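Local structure of pectate lyase/Amb allergen (Acidovorax citrulli, 4HWV) at residues A128-A133 / W258-H263; L170-D175 / K482-A487; Y363-G368 / A396-A401. The protein probably cleaves pectate by beta-elimination as a secreted, calcium-binding lyase of polysaccharide lyase family 1. All blocks are in the same frame, centred on the assembly; numbering follows the deposited sequence.

Contact 1: A128-A133 / W258-H263; sequences AYRPGA and WHETVH
The indole of Trp258 lies flat against the chain at Arg130 and Pro131, covering the joint between helix 118-129 and helix 131-134. Two CH-pi contacts share one face of the ring. Pro131 CD stands 3.8 Å from the centroid of the five-membered ring, only 9° off its normal, while Arg130 CA sits over the six-membered ring, displaced toward the rim. Trp212 meets this indole edge-to-face and Trp222 also packs on it, so Trp258 belongs to an aromatic cluster.

Trp258 and Glu260 lie in a loop leading into the short antiparallel hairpin of strands 261-262 and 265-266, which is joined here to the helix junction. The extended side chain of Glu260 brings OE2 to 3.3 Å from Pro131 CD. Arg130 NH1 forms a 2.8 Å salt bridge with the syn lone pair of Glu260 OE1, which is tilted somewhat from the guanidinium plane. The guanidinium and carboxylate planes are 71° apart. With CG of Arg130 set between its backbone N and carbonyl carbon (chi1 64°), the chain runs extended to NE and crosses the Glu260 side chain at about a right angle. OE2 of Glu260 takes the amide of Gly132 at 2.7 Å, from above the carboxylate plane. Val262 CG2 closes the end of the contact 4.1 Å from Pro131 CB.

Bound by a guanidinium and by an amide at the start of helix 131-134, the Glu260 carboxylate is probably favoured as the anion.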
loop_
_atom_site.group_PDB
_atom_site.type_symbol
_atom_site.label_atom_id
_atom_site.label_comp_id
_atom_site.label_asym_id
_atom_site.label_seq_id
_atom_site.Cartn_x
_atom_site.Cartn_y
_atom_site.Cartn_z
ATOM N N ALA A 128 3.778 -27.765 -11.805
ATOM C CA ALA A 128 4.229 -28.971 -11.097
ATOM C C ALA A 128 3.411 -29.259 -9.851
ATOM O O ALA A 128 3.127 -30.414 -9.545
ATOM C CB ALA A 128 5.708 -28.844 -10.721
ATOM N N TYR A 129 3.046 -28.208 -9.121
ATOM C CA TYR A 129 2.586 -28.392 -7.750
ATOM C C TYR A 129 1.117 -28.057 -7.494
ATOM O O TYR A 129 0.635 -28.251 -6.384
ATOM C CB TYR A 129 3.510 -27.647 -6.768
ATOM C CG TYR A 129 4.960 -28.051 -6.920
ATOM C CD1 TYR A 129 5.320 -29.403 -6.977
ATOM C CD2 TYR A 129 5.958 -27.098 -7.042
ATOM C CE1 TYR A 129 6.650 -29.789 -7.135
ATOM C CE2 TYR A 129 7.278 -27.461 -7.214
ATOM C CZ TYR A 129 7.624 -28.811 -7.274
ATOM O OH TYR A 129 8.952 -29.156 -7.437
ATOM N N ARG A 130 0.399 -27.598 -8.512
ATOM C CA ARG A 130 -1.045 -27.400 -8.369
ATOM C C ARG A 130 -1.701 -28.701 -7.882
ATOM O O ARG A 130 -1.240 -29.810 -8.203
ATOM C CB ARG A 130 -1.683 -26.933 -9.683
ATOM C CG ARG A 130 -1.597 -27.952 -10.803
ATOM C CD ARG A 130 -2.166 -27.417 -12.124
ATOM N NE ARG A 130 -2.048 -28.429 -13.176
ATOM C CZ ARG A 130 -2.914 -29.418 -13.378
ATOM N NH1 ARG A 130 -4.007 -29.517 -12.626
ATOM N NH2 ARG A 130 -2.692 -30.306 -14.346
ATOM N N PRO A 131 -2.765 -28.580 -7.079
ATOM C CA PRO A 131 -3.368 -29.801 -6.516
ATOM C C PRO A 131 -3.780 -30.841 -7.566
ATOM O O PRO A 131 -3.638 -32.040 -7.313
ATOM C CB PRO A 131 -4.589 -29.264 -5.762
ATOM C CG PRO A 131 -4.174 -27.894 -5.344
ATOM C CD PRO A 131 -3.394 -27.358 -6.539
ATOM N N GLY A 132 -4.258 -30.400 -8.725
ATOM C CA GLY A 132 -4.642 -31.316 -9.789
ATOM C C GLY A 132 -3.486 -32.113 -10.378
ATOM O O GLY A 132 -3.704 -33.152 -10.990
ATOM N N ALA A 133 -2.258 -31.640 -10.197
ATOM C CA ALA A 133 -1.077 -32.311 -10.721
ATOM C C ALA A 133 -0.346 -33.080 -9.626
ATOM O O ALA A 133 0.082 -34.200 -9.846
ATOM C CB ALA A 133 -0.123 -31.293 -11.358
ATOM N N TRP A 258 -4.649 -20.747 -8.133
ATOM C CA TRP A 258 -5.249 -21.992 -8.593
ATOM C C TRP A 258 -6.646 -21.738 -9.120
ATOM O O TRP A 258 -7.393 -20.908 -8.583
ATOM C CB TRP A 258 -5.367 -23.000 -7.457
ATOM C CG TRP A 258 -4.135 -23.286 -6.639
ATOM C CD1 TRP A 258 -4.106 -23.432 -5.272
ATOM C CD2 TRP A 258 -2.790 -23.544 -7.095
ATOM N NE1 TRP A 258 -2.841 -23.752 -4.852
ATOM C CE2 TRP A 258 -2.009 -23.814 -5.940
ATOM C CE3 TRP A 258 -2.157 -23.547 -8.355
ATOM C CZ2 TRP A 258 -0.644 -24.099 -6.006
ATOM C CZ3 TRP A 258 -0.784 -23.848 -8.412
ATOM C CH2 TRP A 258 -0.054 -24.114 -7.241
ATOM N N HIS A 259 -7.018 -22.479 -10.157
ATOM C CA HIS A 259 -8.348 -22.354 -10.749
ATOM C C HIS A 259 -8.793 -23.740 -11.190
ATOM O O HIS A 259 -8.820 -24.076 -12.388
ATOM C CB HIS A 259 -8.394 -21.324 -11.893
ATOM C CG HIS A 259 -7.274 -21.445 -12.877
ATOM N ND1 HIS A 259 -7.410 -22.099 -14.081
ATOM C CD2 HIS A 259 -5.998 -20.995 -12.835
ATOM C CE1 HIS A 259 -6.267 -22.038 -14.745
ATOM N NE2 HIS A 259 -5.394 -21.376 -14.010
ATOM N N GLU A 260 -9.148 -24.538 -10.187
ATOM C CA GLU A 260 -9.557 -25.920 -10.398
ATOM C C GLU A 260 -10.238 -26.398 -9.143
ATOM O O GLU A 260 -10.086 -25.802 -8.063
ATOM C CB GLU A 260 -8.348 -26.810 -10.726
ATOM C CG GLU A 260 -7.205 -26.756 -9.680
ATOM C CD GLU A 260 -5.995 -27.594 -10.104
ATOM O OE1 GLU A 260 -5.872 -27.915 -11.311
ATOM O OE2 GLU A 260 -5.180 -27.952 -9.246
ATOM N N THR A 261 -11.019 -27.462 -9.302
ATOM C CA THR A 261 -11.634 -28.164 -8.181
ATOM C C THR A 261 -11.067 -29.573 -8.102
ATOM O O THR A 261 -11.056 -30.308 -9.092
ATOM C CB THR A 261 -13.162 -28.189 -8.325
ATOM O OG1 THR A 261 -13.638 -26.833 -8.294
ATOM C CG2 THR A 261 -13.796 -28.992 -7.193
ATOM N N VAL A 262 -10.571 -29.941 -6.924
ATOM C CA VAL A 262 -9.919 -31.222 -6.719
ATOM C C VAL A 262 -10.414 -31.733 -5.374
ATOM O O VAL A 262 -10.469 -30.968 -4.407
ATOM C CB VAL A 262 -8.353 -31.077 -6.714
ATOM C CG1 VAL A 262 -7.691 -32.449 -6.643
ATOM C CG2 VAL A 262 -7.843 -30.306 -7.944
ATOM N N HIS A 263 -10.788 -33.010 -5.319
ATOM C CA HIS A 263 -11.405 -33.609 -4.127
ATOM C C HIS A 263 -12.435 -32.691 -3.446
ATOM O O HIS A 263 -12.432 -32.514 -2.230
ATOM C CB HIS A 263 -10.356 -34.160 -3.132
ATOM C CG HIS A 263 -9.305 -33.173 -2.737
ATOM N ND1 HIS A 263 -9.551 -32.137 -1.862
ATOM C CD2 HIS A 263 -7.998 -33.069 -3.082
ATOM C CE1 HIS A 263 -8.451 -31.425 -1.701
ATOM N NE2 HIS A 263 -7.490 -31.971 -2.430
#

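Contact 2: L170-D175 / K482-A487; sequences LGIGTD and KLEGPA
Glu484 reaches across to the turn after strand 167-171, and its carboxylate oxygen OE1 accepts the amide of Gly173. This bond, 2.8 Å from Gly173 N to Glu484 OE1, is nearly straight at 176° and meets the oxygen almost along its C-O axis. The side chain sets off beside its own backbone N (chi1 -66°) and then runs extended, which carries the carboxylate past Ile172 CA to the amide. OE2 of Glu484 is tied to Gly171 O through a water that donates to both. Residues near the N-terminus complete the grip: Gly16 N binds OE1, and Ile18 N binds OE2.

Packing is closest at Gly173, the second residue of a type II' beta turn spanning Ile172 to Asp175. Its positive phi (73°) suits glycine, and Gly173 CA approaches Gly485 O to 3.3 Å in a CA-H...O contact. That carbonyl is buried here without a conventional partner.

Toward solvent the fit is looser. Ile172 CG2 and Ala487 CB barely touch at 4.4 Å. Thr174 lies side by side with Pro486, its CG2 no nearer than 3.8 Å to Glu484 O. A second water replaces direct bonding there, accepting from Ala487 N (3.0 Å from N to the water oxygen) and from Thr174 N, and donating to Asp175 OD1.

The contact thus fastens the C-terminal tail to the beta turn that follows strand 167-171 of the parallel beta-helix, and the several amide donors round the Glu484 carboxylate probably favour its charged form.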
loop_
_atom_site.group_PDB
_atom_site.type_symbol
_atom_site.label_atom_id
_atom_site.label_comp_id
_atom_site.label_asym_id
_atom_site.label_seq_id
_atom_site.Cartn_x
_atom_site.Cartn_y
_atom_site.Cartn_z
ATOM N N LEU A 170 16.562 2.837 17.933
ATOM C CA LEU A 170 15.723 3.966 18.326
ATOM C C LEU A 170 15.475 4.837 17.106
ATOM O O LEU A 170 16.403 5.414 16.553
ATOM C CB LEU A 170 16.401 4.790 19.443
ATOM C CG LEU A 170 16.726 4.019 20.734
ATOM C CD1 LEU A 170 17.501 4.911 21.694
ATOM C CD2 LEU A 170 15.493 3.434 21.447
ATOM N N GLY A 171 14.235 4.890 16.642
ATOM C CA GLY A 171 13.936 5.752 15.511
ATOM C C GLY A 171 14.138 7.224 15.833
ATOM O O GLY A 171 13.835 7.660 16.943
ATOM N N ILE A 172 14.609 7.994 14.846
ATOM C CA ILE A 172 14.675 9.448 14.984
ATOM C C ILE A 172 13.396 10.100 14.457
ATOM O O ILE A 172 12.968 9.844 13.323
ATOM C CB ILE A 172 15.866 10.022 14.187
ATOM C CG1 ILE A 172 17.182 9.518 14.793
ATOM C CG2 ILE A 172 15.808 11.547 14.128
ATOM C CD1 ILE A 172 18.401 9.777 13.921
ATOM N N GLY A 173 12.779 10.959 15.266
ATOM C CA GLY A 173 11.721 11.806 14.717
ATOM C C GLY A 173 10.435 11.046 14.435
ATOM O O GLY A 173 10.066 10.107 15.148
ATOM N N THR A 174 9.745 11.460 13.384
ATOM C CA THR A 174 8.423 10.924 13.087
ATOM C C THR A 174 8.408 10.057 11.838
ATOM O O THR A 174 7.351 9.579 11.434
ATOM C CB THR A 174 7.418 12.069 12.903
ATOM O OG1 THR A 174 7.892 12.939 11.870
ATOM C CG2 THR A 174 7.249 12.870 14.209
ATOM N N ASP A 175 9.569 9.832 11.224
ATOM C CA ASP A 175 9.611 9.125 9.947
ATOM C C ASP A 175 10.701 8.061 9.857
ATOM O O ASP A 175 11.145 7.714 8.761
ATOM C CB ASP A 175 9.715 10.124 8.794
ATOM C CG ASP A 175 10.999 10.919 8.820
ATOM O OD1 ASP A 175 11.739 10.877 9.820
ATOM O OD2 ASP A 175 11.256 11.611 7.820
ATOM N N LYS A 482 5.544 9.464 18.145
ATOM C CA LYS A 482 4.905 10.052 19.315
ATOM C C LYS A 482 5.926 10.490 20.372
ATOM O O LYS A 482 5.796 11.549 20.979
ATOM C CB LYS A 482 3.931 9.040 19.927
ATOM C CG LYS A 482 2.831 8.575 19.004
ATOM C CD LYS A 482 1.846 9.704 18.691
ATOM C CE LYS A 482 0.722 9.212 17.801
ATOM N NZ LYS A 482 -0.202 10.301 17.437
ATOM N N LEU A 483 6.956 9.682 20.588
ATOM C CA LEU A 483 7.979 9.967 21.595
ATOM C C LEU A 483 8.840 11.176 21.286
ATOM O O LEU A 483 9.371 11.821 22.209
ATOM C CB LEU A 483 8.898 8.758 21.767
ATOM C CG LEU A 483 8.283 7.553 22.487
ATOM C CD1 LEU A 483 9.245 6.383 22.422
ATOM C CD2 LEU A 483 7.992 7.899 23.953
ATOM N N GLU A 484 9.039 11.443 19.993
ATOM C CA GLU A 484 9.886 12.551 19.567
ATOM C C GLU A 484 9.145 13.468 18.616
ATOM O O GLU A 484 8.251 13.031 17.879
ATOM C CB GLU A 484 11.155 12.033 18.869
ATOM C CG GLU A 484 12.102 11.267 19.771
ATOM C CD GLU A 484 13.448 10.958 19.115
ATOM O OE1 GLU A 484 13.608 11.155 17.884
ATOM O OE2 GLU A 484 14.356 10.531 19.848
ATOM N N GLY A 485 9.541 14.736 18.618
ATOM C CA GLY A 485 9.127 15.658 17.580
ATOM C C GLY A 485 9.859 15.383 16.280
ATOM O O GLY A 485 10.785 14.570 16.229
ATOM N N PRO A 486 9.452 16.066 15.206
ATOM C CA PRO A 486 10.094 15.838 13.910
ATOM C C PRO A 486 11.532 16.340 13.909
ATOM O O PRO A 486 11.886 17.261 14.652
ATOM C CB PRO A 486 9.243 16.675 12.947
ATOM C CG PRO A 486 8.657 17.726 13.800
ATOM C CD PRO A 486 8.395 17.085 15.127
ATOM N N ALA A 487 12.359 15.722 13.080
ATOM C CA ALA A 487 13.746 16.147 12.940
ATOM C C ALA A 487 13.774 17.540 12.340
ATOM O O ALA A 487 12.924 17.874 11.518
ATOM C CB ALA A 487 14.496 15.180 12.058
HETATM O O HOH W 1 16.053 8.932 18.362
HETATM O O HOH W 2 11.167 13.370 11.662
#

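Contact 3: Y363-G368 / A396-A401; sequences YPWLAG and ADVANA
The two backbones come nearest where Gly368 faces Val398, their CA atoms 4.4 Å apart, and a CA-H...O contact of 3.3 Å runs from Gly368 CA to Val398 O.

Trp365 supplies the principal side-chain link. With CG anti to the backbone N (chi1 -179°), its indole extends toward 396-401 and presents its edge. NE1 of Trp365 donates to Asp397 O at 2.8 Å, almost straight at 171°. The oxygen lies in the ring plane, but the donor stands 43° above the carbonyl plane of Asp397. Farther along the same edge, Trp365 CZ2 reaches Val398 CG2 at 4.4 Å.

Both segments lead into neighbouring rungs of the right-handed parallel beta-helix characteristic of this lyase family: 363-368 runs into strand 369-371, and 396-401 ends in strand 399-401, its parallel neighbour and an outer strand of a four-stranded parallel sheet. A backbone hydrogen bond between Val398 and Met369 links the two chains where these strands begin. The contact therefore joins two successive coils just ahead of their strands.

The CB of Val398 points away from 363-368, and the side chain packs on Leu438 of helix 438-445 and on Val384 of strand 376-387. Ala367 CB, for its part, lies near the side chain of Asn400. A water donates to Leu366 O and, weakly, to Asp397 OD1. OD2 of Asp397 accepts from Arg394 N and forms a salt bridge with Arg391.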
loop_
_atom_site.group_PDB
_atom_site.type_symbol
_atom_site.label_atom_id
_atom_site.label_comp_id
_atom_site.label_asym_id
_atom_site.label_seq_id
_atom_site.Cartn_x
_atom_site.Cartn_y
_atom_site.Cartn_z
ATOM N N TYR A 363 -8.417 -7.150 5.650
ATOM C CA TYR A 363 -8.022 -8.073 6.708
ATOM C C TYR A 363 -9.206 -8.305 7.632
ATOM O O TYR A 363 -9.199 -7.886 8.780
ATOM C CB TYR A 363 -6.831 -7.518 7.491
ATOM C CG TYR A 363 -5.566 -7.446 6.673
ATOM C CD1 TYR A 363 -4.779 -8.586 6.468
ATOM C CD2 TYR A 363 -5.149 -6.237 6.107
ATOM C CE1 TYR A 363 -3.614 -8.532 5.724
ATOM C CE2 TYR A 363 -3.985 -6.166 5.344
ATOM C CZ TYR A 363 -3.212 -7.313 5.165
ATOM O OH TYR A 363 -2.050 -7.276 4.418
ATOM N N PRO A 364 -10.249 -8.969 7.118
ATOM C CA PRO A 364 -11.428 -9.179 7.974
ATOM C C PRO A 364 -11.056 -9.958 9.230
ATOM O O PRO A 364 -10.267 -10.895 9.173
ATOM C CB PRO A 364 -12.382 -10.017 7.094
ATOM C CG PRO A 364 -11.849 -9.876 5.703
ATOM C CD PRO A 364 -10.353 -9.677 5.838
ATOM N N TRP A 365 -11.634 -9.569 10.353
ATOM C CA TRP A 365 -11.404 -10.259 11.607
ATOM C C TRP A 365 -11.852 -11.720 11.532
ATOM O O TRP A 365 -13.002 -12.037 11.175
ATOM C CB TRP A 365 -12.207 -9.576 12.694
ATOM C CG TRP A 365 -12.074 -10.152 14.081
ATOM C CD1 TRP A 365 -12.683 -11.282 14.573
ATOM C CD2 TRP A 365 -11.322 -9.594 15.170
ATOM N NE1 TRP A 365 -12.349 -11.461 15.889
ATOM C CE2 TRP A 365 -11.521 -10.435 16.283
ATOM C CE3 TRP A 365 -10.495 -8.466 15.305
ATOM C CZ2 TRP A 365 -10.946 -10.181 17.516
ATOM C CZ3 TRP A 365 -9.935 -8.215 16.536
ATOM C CH2 TRP A 365 -10.162 -9.071 17.630
ATOM N N LEU A 366 -10.938 -12.603 11.913
ATOM C CA LEU A 366 -11.241 -14.021 12.045
ATOM C C LEU A 366 -11.231 -14.462 13.515
ATOM O O LEU A 366 -12.174 -15.104 13.978
ATOM C CB LEU A 366 -10.251 -14.864 11.232
ATOM C CG LEU A 366 -10.451 -16.375 11.375
ATOM C CD1 LEU A 366 -11.818 -16.849 10.860
ATOM C CD2 LEU A 366 -9.327 -17.070 10.635
ATOM N N ALA A 367 -10.170 -14.126 14.244
ATOM C CA ALA A 367 -10.025 -14.534 15.646
ATOM C C ALA A 367 -9.234 -13.476 16.384
ATOM O O ALA A 367 -8.429 -12.748 15.777
ATOM C CB ALA A 367 -9.317 -15.886 15.751
ATOM N N GLY A 368 -9.440 -13.437 17.694
ATOM C CA GLY A 368 -8.725 -12.521 18.563
ATOM C C GLY A 368 -7.611 -13.233 19.302
ATOM O O GLY A 368 -6.562 -13.545 18.723
ATOM N N ALA A 396 -17.414 -15.037 21.635
ATOM C CA ALA A 396 -16.791 -16.162 20.946
ATOM C C ALA A 396 -15.988 -15.784 19.708
ATOM O O ALA A 396 -15.190 -16.585 19.243
ATOM C CB ALA A 396 -17.832 -17.215 20.604
ATOM N N ASP A 397 -16.195 -14.580 19.166
ATOM C CA ASP A 397 -15.370 -14.119 18.046
ATOM C C ASP A 397 -14.016 -13.613 18.526
ATOM O O ASP A 397 -13.092 -13.444 17.728
ATOM C CB ASP A 397 -16.050 -12.977 17.276
ATOM C CG ASP A 397 -17.374 -13.385 16.654
ATOM O OD1 ASP A 397 -17.450 -14.463 16.022
ATOM O OD2 ASP A 397 -18.343 -12.617 16.790
ATOM N N VAL A 398 -13.913 -13.352 19.826
ATOM C CA VAL A 398 -12.779 -12.614 20.383
ATOM C C VAL A 398 -11.785 -13.500 21.132
ATOM O O VAL A 398 -10.604 -13.175 21.218
ATOM C CB VAL A 398 -13.282 -11.446 21.273
ATOM C CG1 VAL A 398 -12.129 -10.648 21.893
ATOM C CG2 VAL A 398 -14.183 -10.533 20.452
ATOM N N ALA A 399 -12.253 -14.628 21.660
ATOM C CA ALA A 399 -11.346 -15.589 22.274
ATOM C C ALA A 399 -11.780 -16.995 21.926
ATOM O O ALA A 399 -12.974 -17.292 21.905
ATOM C CB ALA A 399 -11.305 -15.414 23.782
ATOM N N ASN A 400 -10.805 -17.860 21.688
ATOM C CA ASN A 400 -11.061 -19.282 21.431
ATOM C C ASN A 400 -9.921 -20.122 21.991
ATOM O O ASN A 400 -8.980 -19.582 22.567
ATOM C CB ASN A 400 -11.334 -19.561 19.940
ATOM C CG ASN A 400 -10.151 -19.248 19.048
ATOM O OD1 ASN A 400 -9.161 -18.705 19.487
ATOM N ND2 ASN A 400 -10.286 -19.539 17.771
ATOM N N ALA A 401 -9.999 -21.435 21.821
ATOM C CA ALA A 401 -9.007 -22.350 22.381
ATOM C C ALA A 401 -8.635 -23.421 21.373
ATOM O O ALA A 401 -9.468 -23.841 20.575
ATOM C CB ALA A 401 -9.538 -22.994 23.646
HETATM O O HOH W 3 -15.053 -14.017 13.723
#

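How the contacts relate
The three contacts lie on different parts of the chain and do not touch. Contacts 1 and 2 are on opposite sides of the chain's centre, their own centres about 49 Å apart; contact 3 is about 30 Å from contact 1 and 33 Å from contact 2, centre to centre. Along the sequence contact 2 opens between the two segments of contact 1 and closes only near the C-terminus, spanning the whole of contact 3. Only contact 3 joins successive coils of the beta-helix; contacts 1 and 2 attach peripheral elements, a helix junction with a hairpin loop and the C-terminal tail. All lie away from the calcium site of Asp227, Asp278 and Asp282.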